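PDB 2W40: glycerol kinase, putative from Plasmodium falciparum, which probably catalyses the ATP-dependent phosphorylation of glycerol to sn-glycerol 3-phosphate, the single step of its glycerol degradation pathway. Local coordinates for residues C[19-22]-C[23-27]; C[219-222]-C[223-226]; C[244-248]-C[249-253]; C[252-256]-C[257-261]. All coordinates share one frame; numbering follows the deposited sequence.

Contact 1 of 4, residues C[19-22]-C[23-27]; sequences FFYD and EELNI
Asp22 and the residues up to Asn26 close a tight beta hairpin between strands 15-21 and 27-34, at one side of the mixed sheet of the N-terminal FGGY domain. The bend is a type I turn from Asp22 to Leu25, completed by a G1-type bulge at Leu25. Glu23, second residue of the turn, leads its side chain off to a salt bridge of OE2 with Lys77. Glu24 sends its amide back toward the aspartate, but its N to Asp22 OD1 at 2.8 Å is a weak, bent bond. Leu25 takes a positive phi of 63°, which lets the chain swing round for the return strand; its N reaches Asp22 O at 3.0 Å. Its own carbonyl O meets the edge of the Tyr21 ring at CD1, 3.6 Å away. Asn26 grips the aspartate twice through its backbone. Its O accepts Asp22 N at 2.9 Å, while its N also gives a hydrogen bond to Asp22 OD1, met from above the carboxylate plane. The carboxylate can fold back over the turn because CG sits between N and C of its own residue (chi1 71°), and OD1 thereby holds the amide of Asn26 and, weakly, that of Glu24. Ile27 begins the return strand, forming an antiparallel non-hydrogen-bonded pair with Tyr21. Their side chains run alongside each other, Ile27 CG1 lying 3.4 Å from Tyr21 CE1, while the phenol OH is tied to Ser445. Farther out, Ile27 CD1 touches CD1 of the Phe19 ring at 3.7 Å.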
loop_
_atom_site.group_PDB
_atom_site.type_symbol
_atom_site.label_atom_id
_atom_site.label_comp_id
_atom_site.label_asym_id
_atom_site.label_seq_id
_atom_site.Cartn_x
_atom_site.Cartn_y
_atom_site.Cartn_z
ATOM N N PHE C 19 -33.507 -7.339 -13.044
ATOM C CA PHE C 19 -34.169 -6.129 -13.519
ATOM C C PHE C 19 -35.408 -6.508 -14.216
ATOM O O PHE C 19 -35.398 -7.353 -15.117
ATOM C CB PHE C 19 -33.310 -5.341 -14.455
ATOM C CG PHE C 19 -32.061 -4.852 -13.823
ATOM C CD1 PHE C 19 -31.987 -3.610 -13.294
ATOM C CD2 PHE C 19 -30.952 -5.645 -13.790
ATOM C CE1 PHE C 19 -30.853 -3.142 -12.756
ATOM C CE2 PHE C 19 -29.831 -5.205 -13.237
ATOM C CZ PHE C 19 -29.785 -3.925 -12.684
ATOM N N PHE C 20 -36.510 -5.944 -13.758
ATOM C CA PHE C 20 -37.797 -6.058 -14.484
ATOM C C PHE C 20 -38.036 -4.732 -15.191
ATOM O O PHE C 20 -38.152 -3.694 -14.540
ATOM C CB PHE C 20 -38.954 -6.463 -13.561
ATOM C CG PHE C 20 -38.717 -7.747 -12.839
ATOM C CD1 PHE C 20 -39.311 -8.905 -13.236
ATOM C CD2 PHE C 20 -37.813 -7.803 -11.719
ATOM C CE1 PHE C 20 -39.082 -10.093 -12.527
ATOM C CE2 PHE C 20 -37.622 -8.976 -11.007
ATOM C CZ PHE C 20 -38.227 -10.132 -11.456
ATOM N N TYR C 21 -38.086 -4.813 -16.497
ATOM C CA TYR C 21 -38.330 -3.701 -17.364
ATOM C C TYR C 21 -39.752 -3.727 -17.911
ATOM O O TYR C 21 -40.241 -4.765 -18.322
ATOM C CB TYR C 21 -37.373 -3.642 -18.538
ATOM C CG TYR C 21 -35.936 -3.316 -18.171
ATOM C CD1 TYR C 21 -35.491 -2.016 -18.258
ATOM C CD2 TYR C 21 -34.982 -4.290 -17.928
ATOM C CE1 TYR C 21 -34.221 -1.645 -17.969
ATOM C CE2 TYR C 21 -33.715 -3.916 -17.588
ATOM C CZ TYR C 21 -33.315 -2.584 -17.656
ATOM O OH TYR C 21 -32.028 -2.174 -17.394
ATOM N N ASP C 22 -40.381 -2.559 -17.912
ATOM C CA ASP C 22 -41.669 -2.437 -18.621
ATOM C C ASP C 22 -41.314 -2.342 -20.134
ATOM O O ASP C 22 -40.168 -2.309 -20.516
ATOM C CB ASP C 22 -42.494 -1.251 -18.119
ATOM C CG ASP C 22 -41.962 0.101 -18.507
ATOM O OD1 ASP C 22 -41.120 0.279 -19.407
ATOM O OD2 ASP C 22 -42.545 1.058 -17.901
ATOM N N GLU C 23 -42.315 -2.265 -21.025
ATOM C CA GLU C 23 -42.072 -2.281 -22.447
ATOM C C GLU C 23 -41.614 -0.986 -23.048
ATOM O O GLU C 23 -41.343 -0.923 -24.244
ATOM C CB GLU C 23 -43.267 -2.895 -23.168
ATOM C CG GLU C 23 -43.563 -4.315 -22.687
ATOM C CD GLU C 23 -44.703 -5.036 -23.340
ATOM O OE1 GLU C 23 -45.704 -4.367 -23.566
ATOM O OE2 GLU C 23 -44.601 -6.251 -23.621
ATOM N N GLU C 24 -41.515 0.070 -22.217
ATOM C CA GLU C 24 -40.830 1.320 -22.541
ATOM C C GLU C 24 -39.449 1.415 -21.926
ATOM O O GLU C 24 -38.782 2.431 -21.998
ATOM C CB GLU C 24 -41.736 2.525 -22.166
ATOM C CG GLU C 24 -43.124 2.482 -22.909
ATOM C CD GLU C 24 -43.004 2.856 -24.448
ATOM O OE1 GLU C 24 -42.032 3.597 -24.840
ATOM O OE2 GLU C 24 -43.889 2.402 -25.274
ATOM N N LEU C 25 -38.976 0.247 -21.455
ATOM C CA LEU C 25 -37.616 0.101 -20.946
ATOM C C LEU C 25 -37.345 0.975 -19.713
ATOM O O LEU C 25 -36.179 1.291 -19.378
ATOM C CB LEU C 25 -36.589 0.302 -22.065
ATOM C CG LEU C 25 -36.643 -0.710 -23.184
ATOM C CD1 LEU C 25 -35.637 -0.310 -24.259
ATOM C CD2 LEU C 25 -36.485 -2.214 -22.626
ATOM N N ASN C 26 -38.392 1.190 -18.951
ATOM C CA ASN C 26 -38.289 1.700 -17.571
ATOM C C ASN C 26 -38.130 0.513 -16.590
ATOM O O ASN C 26 -38.823 -0.490 -16.720
ATOM C CB ASN C 26 -39.571 2.447 -17.138
ATOM C CG ASN C 26 -39.971 3.568 -18.069
ATOM O OD1 ASN C 26 -41.113 3.559 -18.660
ATOM N ND2 ASN C 26 -39.091 4.542 -18.214
ATOM N N ILE C 27 -37.215 0.630 -15.638
ATOM C CA ILE C 27 -37.134 -0.323 -14.597
ATOM C C ILE C 27 -38.285 -0.211 -13.621
ATOM O O ILE C 27 -38.486 0.878 -12.986
ATOM C CB ILE C 27 -35.737 -0.230 -13.804
ATOM C CG1 ILE C 27 -34.590 -0.389 -14.792
ATOM C CG2 ILE C 27 -35.710 -1.239 -12.692
ATOM C CD1 ILE C 27 -33.158 -0.158 -14.168
#

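Contact 2 of 4, residues C[219-222]-C[223-226]; sequences IKSN and CSNF
Ser224 OG receives a hydrogen bond from Lys220 NZ at 3.0 Å and is also bonded to a water. The same water lies 2.8 Å from Ser221 OG, to which it donates, and so bridges the two serines across the bend; the Ser221 hydroxyl is held from outside by Phe297 O as well. Lys220 NZ has a further acceptor in Asn225 O, at 3.0 Å, which it approaches from above the carbonyl plane. To get there the lysine chain kinks twice (chi2 and chi3 both -94°), and the ammonium group ends up spanning two consecutive residues of the far side. The lysine chain and the Phe226 side chain run antiparallel to one another. CB of Lys220 lies 3.6 Å from Phe226 CE1 and CE is poised over one face of the ring, whereas the charged nitrogen is too distant for more than a faint cation-pi attraction; a cation-pi contact with Tyr181 lies outside the bend. The ring edge is used too, Phe226 CZ lying 3.3 Å from Ser221 O, close to the ring plane. The Asn222 side chain points away from 223-226, and its OD1 accepts the backbone N of Lys296. The arrangement is a corner between two sheets: the chain leaves the two-stranded parallel sheet at strand 218-220 and bends at Ser224 to enter strand 225-228, an outermost strand of the six-stranded mixed sheet in the actin-like N-terminal domain.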
loop_
_atom_site.group_PDB
_atom_site.type_symbol
_atom_site.label_atom_id
_atom_site.label_comp_id
_atom_site.label_asym_id
_atom_site.label_seq_id
_atom_site.Cartn_x
_atom_site.Cartn_y
_atom_site.Cartn_z
ATOM N N ILE C 219 -23.667 -23.361 -29.911
ATOM C CA ILE C 219 -23.471 -21.887 -30.047
ATOM C C ILE C 219 -24.693 -21.281 -30.807
ATOM O O ILE C 219 -25.009 -21.701 -31.932
ATOM C CB ILE C 219 -22.161 -21.518 -30.788
ATOM C CG1 ILE C 219 -20.941 -22.119 -30.039
ATOM C CG2 ILE C 219 -21.977 -19.975 -30.959
ATOM C CD1 ILE C 219 -19.676 -22.006 -30.812
ATOM N N LYS C 220 -25.396 -20.403 -30.107
ATOM C CA LYS C 220 -26.617 -19.790 -30.609
ATOM C C LYS C 220 -26.385 -18.332 -30.953
ATOM O O LYS C 220 -25.464 -17.713 -30.497
ATOM C CB LYS C 220 -27.711 -19.827 -29.542
ATOM C CG LYS C 220 -28.090 -21.266 -29.068
ATOM C CD LYS C 220 -29.174 -21.838 -29.754
ATOM C CE LYS C 220 -30.476 -21.608 -29.030
ATOM N NZ LYS C 220 -31.556 -22.050 -29.990
ATOM N N SER C 221 -27.299 -17.773 -31.719
ATOM C CA SER C 221 -27.309 -16.307 -31.926
ATOM C C SER C 221 -27.849 -15.651 -30.631
ATOM O O SER C 221 -28.335 -16.320 -29.684
ATOM C CB SER C 221 -28.169 -15.932 -33.176
ATOM O OG SER C 221 -29.535 -16.225 -32.897
ATOM N N ASN C 222 -27.695 -14.349 -30.527
ATOM C CA ASN C 222 -28.052 -13.643 -29.307
ATOM C C ASN C 222 -29.574 -13.539 -29.010
ATOM O O ASN C 222 -29.963 -13.463 -27.859
ATOM C CB ASN C 222 -27.440 -12.222 -29.265
ATOM C CG ASN C 222 -25.907 -12.241 -29.240
ATOM O OD1 ASN C 222 -25.218 -11.760 -30.143
ATOM N ND2 ASN C 222 -25.386 -12.859 -28.203
ATOM N N CYS C 223 -30.392 -13.491 -30.071
ATOM C CA CYS C 223 -31.837 -13.584 -29.949
ATOM C C CYS C 223 -32.191 -15.018 -30.427
ATOM O O CYS C 223 -31.973 -15.372 -31.576
ATOM C CB CYS C 223 -32.433 -12.591 -30.907
ATOM S SG CYS C 223 -32.153 -10.869 -30.541
ATOM N N SER C 224 -32.765 -15.837 -29.569
ATOM C CA SER C 224 -32.979 -17.255 -29.907
ATOM C C SER C 224 -33.948 -17.913 -28.942
ATOM O O SER C 224 -34.323 -17.324 -27.986
ATOM C CB SER C 224 -31.612 -18.000 -30.008
ATOM O OG SER C 224 -31.737 -19.206 -30.800
ATOM N N ASN C 225 -34.360 -19.141 -29.203
ATOM C CA ASN C 225 -35.129 -19.937 -28.269
ATOM C C ASN C 225 -34.134 -20.714 -27.431
ATOM O O ASN C 225 -33.640 -21.743 -27.875
ATOM C CB ASN C 225 -36.018 -20.881 -29.012
ATOM C CG ASN C 225 -36.952 -21.666 -28.080
ATOM O OD1 ASN C 225 -36.857 -21.510 -26.888
ATOM N ND2 ASN C 225 -37.907 -22.452 -28.642
ATOM N N PHE C 226 -33.840 -20.183 -26.267
ATOM C CA PHE C 226 -32.981 -20.877 -25.298
ATOM C C PHE C 226 -33.702 -21.883 -24.396
ATOM O O PHE C 226 -33.049 -22.618 -23.630
ATOM C CB PHE C 226 -32.190 -19.874 -24.473
ATOM C CG PHE C 226 -31.193 -19.077 -25.251
ATOM C CD1 PHE C 226 -29.906 -19.577 -25.520
ATOM C CD2 PHE C 226 -31.534 -17.832 -25.788
ATOM C CE1 PHE C 226 -29.036 -18.841 -26.341
ATOM C CE2 PHE C 226 -30.642 -17.113 -26.525
ATOM C CZ PHE C 226 -29.434 -17.605 -26.834
HETATM O O HOH W 1 -31.683 -18.057 -33.271
#

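Contact 3 of 4, residues C[244-248]-C[249-253]. With GOL (glycerol), chain B.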
loop_
_atom_site.group_PDB
_atom_site.type_symbol
_atom_site.label_atom_id
_atom_site.label_comp_id
_atom_site.label_asym_id
_atom_site.label_seq_id
_atom_site.Cartn_x
_atom_site.Cartn_y
_atom_site.Cartn_z
ATOM N N GLY C 244 -33.074 -14.175 -24.944
ATOM C CA GLY C 244 -31.872 -13.479 -25.283
ATOM C C GLY C 244 -30.754 -13.830 -24.360
ATOM O O GLY C 244 -30.971 -14.088 -23.210
ATOM N N CYS C 245 -29.544 -13.890 -24.905
ATOM C CA CYS C 245 -28.352 -14.203 -24.162
ATOM C C CYS C 245 -27.145 -13.625 -24.774
ATOM O O CYS C 245 -26.938 -13.762 -25.965
ATOM C CB CYS C 245 -28.202 -15.689 -24.164
ATOM S SG CYS C 245 -26.872 -16.376 -23.065
ATOM N N ILE C 246 -26.336 -12.961 -23.974
ATOM C CA ILE C 246 -25.150 -12.219 -24.466
ATOM C C ILE C 246 -24.173 -12.010 -23.289
ATOM O O ILE C 246 -24.634 -11.846 -22.148
ATOM C CB ILE C 246 -25.594 -10.873 -25.130
ATOM C CG1 ILE C 246 -24.450 -10.201 -25.816
ATOM C CG2 ILE C 246 -26.298 -9.979 -24.045
ATOM C CD1 ILE C 246 -24.854 -9.161 -26.916
ATOM N N GLY C 247 -22.866 -11.982 -23.577
ATOM C CA GLY C 247 -21.854 -11.601 -22.628
ATOM C C GLY C 247 -22.058 -10.132 -22.147
ATOM O O GLY C 247 -22.566 -9.290 -22.878
ATOM N N ASP C 248 -21.764 -9.876 -20.863
ATOM C CA ASP C 248 -22.067 -8.605 -20.245
ATOM C C ASP C 248 -21.546 -7.406 -20.972
ATOM O O ASP C 248 -22.346 -6.426 -21.199
ATOM C CB ASP C 248 -21.864 -8.565 -18.726
ATOM C CG ASP C 248 -20.399 -8.799 -18.248
ATOM O OD1 ASP C 248 -19.495 -8.923 -19.078
ATOM O OD2 ASP C 248 -20.201 -8.873 -16.998
ATOM N N GLN C 249 -20.283 -7.448 -21.391
ATOM C CA GLN C 249 -19.689 -6.196 -21.969
ATOM C C GLN C 249 -20.316 -5.946 -23.386
ATOM O O GLN C 249 -20.480 -4.791 -23.819
ATOM C CB GLN C 249 -18.211 -6.249 -21.977
ATOM C CG GLN C 249 -17.597 -6.326 -20.564
ATOM C CD GLN C 249 -18.236 -5.322 -19.588
ATOM O OE1 GLN C 249 -18.356 -4.126 -19.988
ATOM N NE2 GLN C 249 -18.746 -5.770 -18.417
ATOM N N GLN C 250 -20.568 -7.018 -24.160
ATOM C CA GLN C 250 -21.316 -6.916 -25.412
ATOM C C GLN C 250 -22.758 -6.473 -25.161
ATOM O O GLN C 250 -23.323 -5.638 -25.923
ATOM C CB GLN C 250 -21.236 -8.271 -26.147
ATOM C CG GLN C 250 -19.914 -8.506 -26.797
ATOM C CD GLN C 250 -18.946 -9.369 -26.021
ATOM O OE1 GLN C 250 -19.028 -9.409 -24.776
ATOM N NE2 GLN C 250 -17.915 -9.988 -26.748
ATOM N N SER C 251 -23.344 -6.921 -24.070
ATOM C CA SER C 251 -24.711 -6.457 -23.655
ATOM C C SER C 251 -24.728 -4.936 -23.527
ATOM O O SER C 251 -25.654 -4.270 -23.992
ATOM C CB SER C 251 -25.232 -7.159 -22.411
ATOM O OG SER C 251 -26.619 -7.055 -22.309
ATOM N N ALA C 252 -23.706 -4.374 -22.916
ATOM C CA ALA C 252 -23.585 -2.955 -22.736
ATOM C C ALA C 252 -23.452 -2.197 -24.065
ATOM O O ALA C 252 -23.910 -1.014 -24.195
ATOM C CB ALA C 252 -22.368 -2.687 -21.836
ATOM N N CYS C 253 -22.831 -2.785 -25.082
ATOM C CA CYS C 253 -22.829 -2.283 -26.483
ATOM C C CYS C 253 -24.231 -2.161 -27.055
ATOM O O CYS C 253 -24.567 -1.145 -27.653
ATOM C CB CYS C 253 -22.027 -3.153 -27.421
ATOM S SG CYS C 253 -20.263 -3.254 -27.009
HETATM C C1 GOL B . -16.771 -8.994 -16.383
HETATM O O1 GOL B . -17.864 -8.049 -16.397
HETATM C C2 GOL B . -16.373 -9.246 -17.762
HETATM O O2 GOL B . -17.324 -10.028 -18.463
HETATM C C3 GOL B . -14.991 -9.973 -17.773
HETATM O O3 GOL B . -14.490 -10.098 -19.064
#
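Ile246 packs against Gln250 and Ser251 where strand 241-247 gives way to helix 248-255, a strand-to-helix junction that carries part of the glycerol site. Its CG1 lies 3.8 Å from Gln250 CB. The CG2 branch is pressed harder, 3.4 Å from Ser251 CB, shorter than a usual van der Waals contact. The serine hydroxyl looks elsewhere, to Thr444 O. Gly247 occupies the N-cap position, and its O accepts Ser251 N at 2.8 Å to open the helix. The side-chain amide of Gln250 is bonded outside the junction, NE2 to Ile293 O and OE1 to Arg85 NH1. Asp248 follows in the first turn, its O taking Ala252 N at 3.0 Å. Its carboxylate, set between N and C of its own residue by a chi1 of 63°, is turned toward the ligand and grips it with both oxygens. Glycerol O2 donates to Asp248 OD1 at 2.5 Å, and glycerol O1 donates to Asp248 OD2 at the same short distance, so two adjacent hydroxyls are fixed by one side chain. Glycerol is also hydrogen-bonded to Arg85 N, Glu86 OE1 and Tyr137 OH. Next to the aspartate, the Gln249 chain bends at chi2 and brings its amide down beside the ligand, where NE2 gives glycerol O1 a hydrogen bond of 3.2 Å, with an N-H...O angle of 142°.

Contact 4 of 4, residues C[252-256]-C[257-261]; sequences ACIGQ and AIFDE
Cys253 and Ile258 meet across the C-terminal end of helix 248-255, where the chain leaves the helix through a Schellman motif. Two backbone hydrogen bonds define it. The wider one runs from Ile258 N to Cys253 O, 3.1 Å long and fairly straight at 161°. Inside it, Ala257 N reaches Ile254 O at 3.0 Å. Ala257 makes this reversal with a positive phi of 54°, the left-handed step that ends the helix. Just beyond, Ile258 is the centre of an inverse gamma turn, closed by a weak bond from Phe259 N to Ala257 O, and its own carbonyl is taken by Asn277.

Apolar contacts follow the same path. Ile258 CG1 lies 3.8 Å from Cys253 CB, and its CD1 continues along to Cys253 SG at the same separation; this is the hydrophobic pairing across the two ends of the wider bond that often accompanies a Schellman motif. Phe259 folds back over the turn. The carbonyl carbon of Ala257 stands 3.6 Å above one face of its ring, offset toward the rim. At the ring edge, in one of the two conformers modelled for Ile254, Phe259 CZ lies 3.9 Å from Ile254 CG2, the two side chains crossing at about a right angle. Ile254 also packs on helix 443-455.

Because Cys253 O and Ile254 O are taken by the amides of Ile258 and Ala257, the helix can end in a buried setting with the backbone itself supplying the cap, and the chain is redirected toward strand 264-268.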
loop_
_atom_site.group_PDB
_atom_site.type_symbol
_atom_site.label_atom_id
_atom_site.label_comp_id
_atom_site.label_asym_id
_atom_site.label_seq_id
_atom_site.Cartn_x
_atom_site.Cartn_y
_atom_site.Cartn_z
ATOM N N ALA C 252 -23.706 -4.374 -22.916
ATOM C CA ALA C 252 -23.585 -2.955 -22.736
ATOM C C ALA C 252 -23.452 -2.197 -24.065
ATOM O O ALA C 252 -23.910 -1.014 -24.195
ATOM C CB ALA C 252 -22.368 -2.687 -21.836
ATOM N N CYS C 253 -22.831 -2.785 -25.082
ATOM C CA CYS C 253 -22.829 -2.283 -26.483
ATOM C C CYS C 253 -24.231 -2.161 -27.055
ATOM O O CYS C 253 -24.567 -1.145 -27.653
ATOM C CB CYS C 253 -22.027 -3.153 -27.421
ATOM S SG CYS C 253 -20.263 -3.254 -27.009
ATOM N N ILE C 254 -25.085 -3.141 -26.752
ATOM C CA ILE C 254 -26.447 -3.051 -27.259
ATOM C C ILE C 254 -27.214 -1.993 -26.448
ATOM O O ILE C 254 -27.932 -1.180 -27.057
ATOM C CB ILE C 254 -27.142 -4.415 -27.291
ATOM C CG1 ILE C 254 -26.424 -5.379 -28.233
ATOM C CG2 ILE C 254 -28.594 -4.311 -27.808
ATOM C CD1 ILE C 254 -27.060 -6.778 -28.217
ATOM N N GLY C 255 -27.069 -1.985 -25.146
ATOM C CA GLY C 255 -27.669 -0.937 -24.311
ATOM C C GLY C 255 -27.225 0.493 -24.557
ATOM O O GLY C 255 -27.990 1.428 -24.232
ATOM N N GLN C 256 -26.031 0.652 -25.129
ATOM C CA GLN C 256 -25.505 2.004 -25.441
ATOM C C GLN C 256 -25.850 2.311 -26.945
ATOM O O GLN C 256 -25.430 3.369 -27.472
ATOM C CB GLN C 256 -24.023 2.034 -25.245
ATOM C CG GLN C 256 -23.472 2.069 -23.855
ATOM C CD GLN C 256 -23.381 3.479 -23.305
ATOM O OE1 GLN C 256 -22.628 3.741 -22.385
ATOM N NE2 GLN C 256 -24.168 4.329 -23.814
ATOM N N ALA C 257 -26.439 1.369 -27.664
ATOM C CA ALA C 257 -26.736 1.451 -29.143
ATOM C C ALA C 257 -25.505 1.769 -30.000
ATOM O O ALA C 257 -25.612 2.557 -30.921
ATOM C CB ALA C 257 -27.838 2.508 -29.478
ATOM N N ILE C 258 -24.354 1.161 -29.678
ATOM C CA ILE C 258 -23.159 1.357 -30.464
ATOM C C ILE C 258 -23.179 0.289 -31.581
ATOM O O ILE C 258 -22.466 -0.735 -31.664
ATOM C CB ILE C 258 -21.889 1.511 -29.620
ATOM C CG1 ILE C 258 -21.577 0.214 -29.040
ATOM C CG2 ILE C 258 -21.946 2.762 -28.546
ATOM C CD1 ILE C 258 -19.969 0.071 -28.867
ATOM N N PHE C 259 -24.054 0.537 -32.542
ATOM C CA PHE C 259 -24.327 -0.377 -33.625
ATOM C C PHE C 259 -23.631 -0.055 -34.910
ATOM O O PHE C 259 -23.680 -0.889 -35.843
ATOM C CB PHE C 259 -25.862 -0.388 -33.922
ATOM C CG PHE C 259 -26.725 -0.812 -32.770
ATOM C CD1 PHE C 259 -26.479 -2.013 -32.133
ATOM C CD2 PHE C 259 -27.733 -0.021 -32.269
ATOM C CE1 PHE C 259 -27.339 -2.440 -31.113
ATOM C CE2 PHE C 259 -28.543 -0.416 -31.222
ATOM C CZ PHE C 259 -28.315 -1.592 -30.614
ATOM N N ASP C 260 -23.074 1.161 -35.038
ATOM C CA ASP C 260 -22.378 1.524 -36.272
ATOM C C ASP C 260 -20.892 1.338 -36.140
ATOM O O ASP C 260 -20.294 1.580 -35.084
ATOM C CB ASP C 260 -22.596 2.984 -36.660
ATOM C CG ASP C 260 -24.064 3.341 -36.967
ATOM O OD1 ASP C 260 -24.802 2.476 -37.424
ATOM O OD2 ASP C 260 -24.449 4.524 -36.730
ATOM N N GLU C 261 -20.278 0.949 -37.247
ATOM C CA GLU C 261 -18.843 0.875 -37.319
ATOM C C GLU C 261 -18.188 2.170 -36.797
ATOM O O GLU C 261 -18.601 3.331 -37.158
ATOM C CB GLU C 261 -18.477 0.567 -38.772
ATOM C CG GLU C 261 -17.115 0.190 -39.010
ATOM C CD GLU C 261 -16.920 -0.201 -40.444
ATOM O OE1 GLU C 261 -17.924 -0.539 -41.212
ATOM O OE2 GLU C 261 -15.728 -0.195 -40.811
#

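From the N terminus, contact 1 closes the hairpin between strands 15-21 and 27-34 at one side of the six-stranded sheet, and contact 2 later turns the chain into strand 225-228 at the other; their centres lie about 22 Å apart. Contact 3 follows on the neighbouring strand, and here the two touch: Asn222 ND2 is 2.9 Å from Cys245 O, probably a hydrogen bond, and Phe226 packs on Cys245. Contact 4 shares Ala252 and Cys253 with contact 3; the two mark the start and end of helix 248-255, and Ile246 CD1 packs on one conformer of Ile254. None nests within another: the series runs from the N-terminal sheet, past the glycerol site, toward strand 264-268 of the seven-stranded sheet.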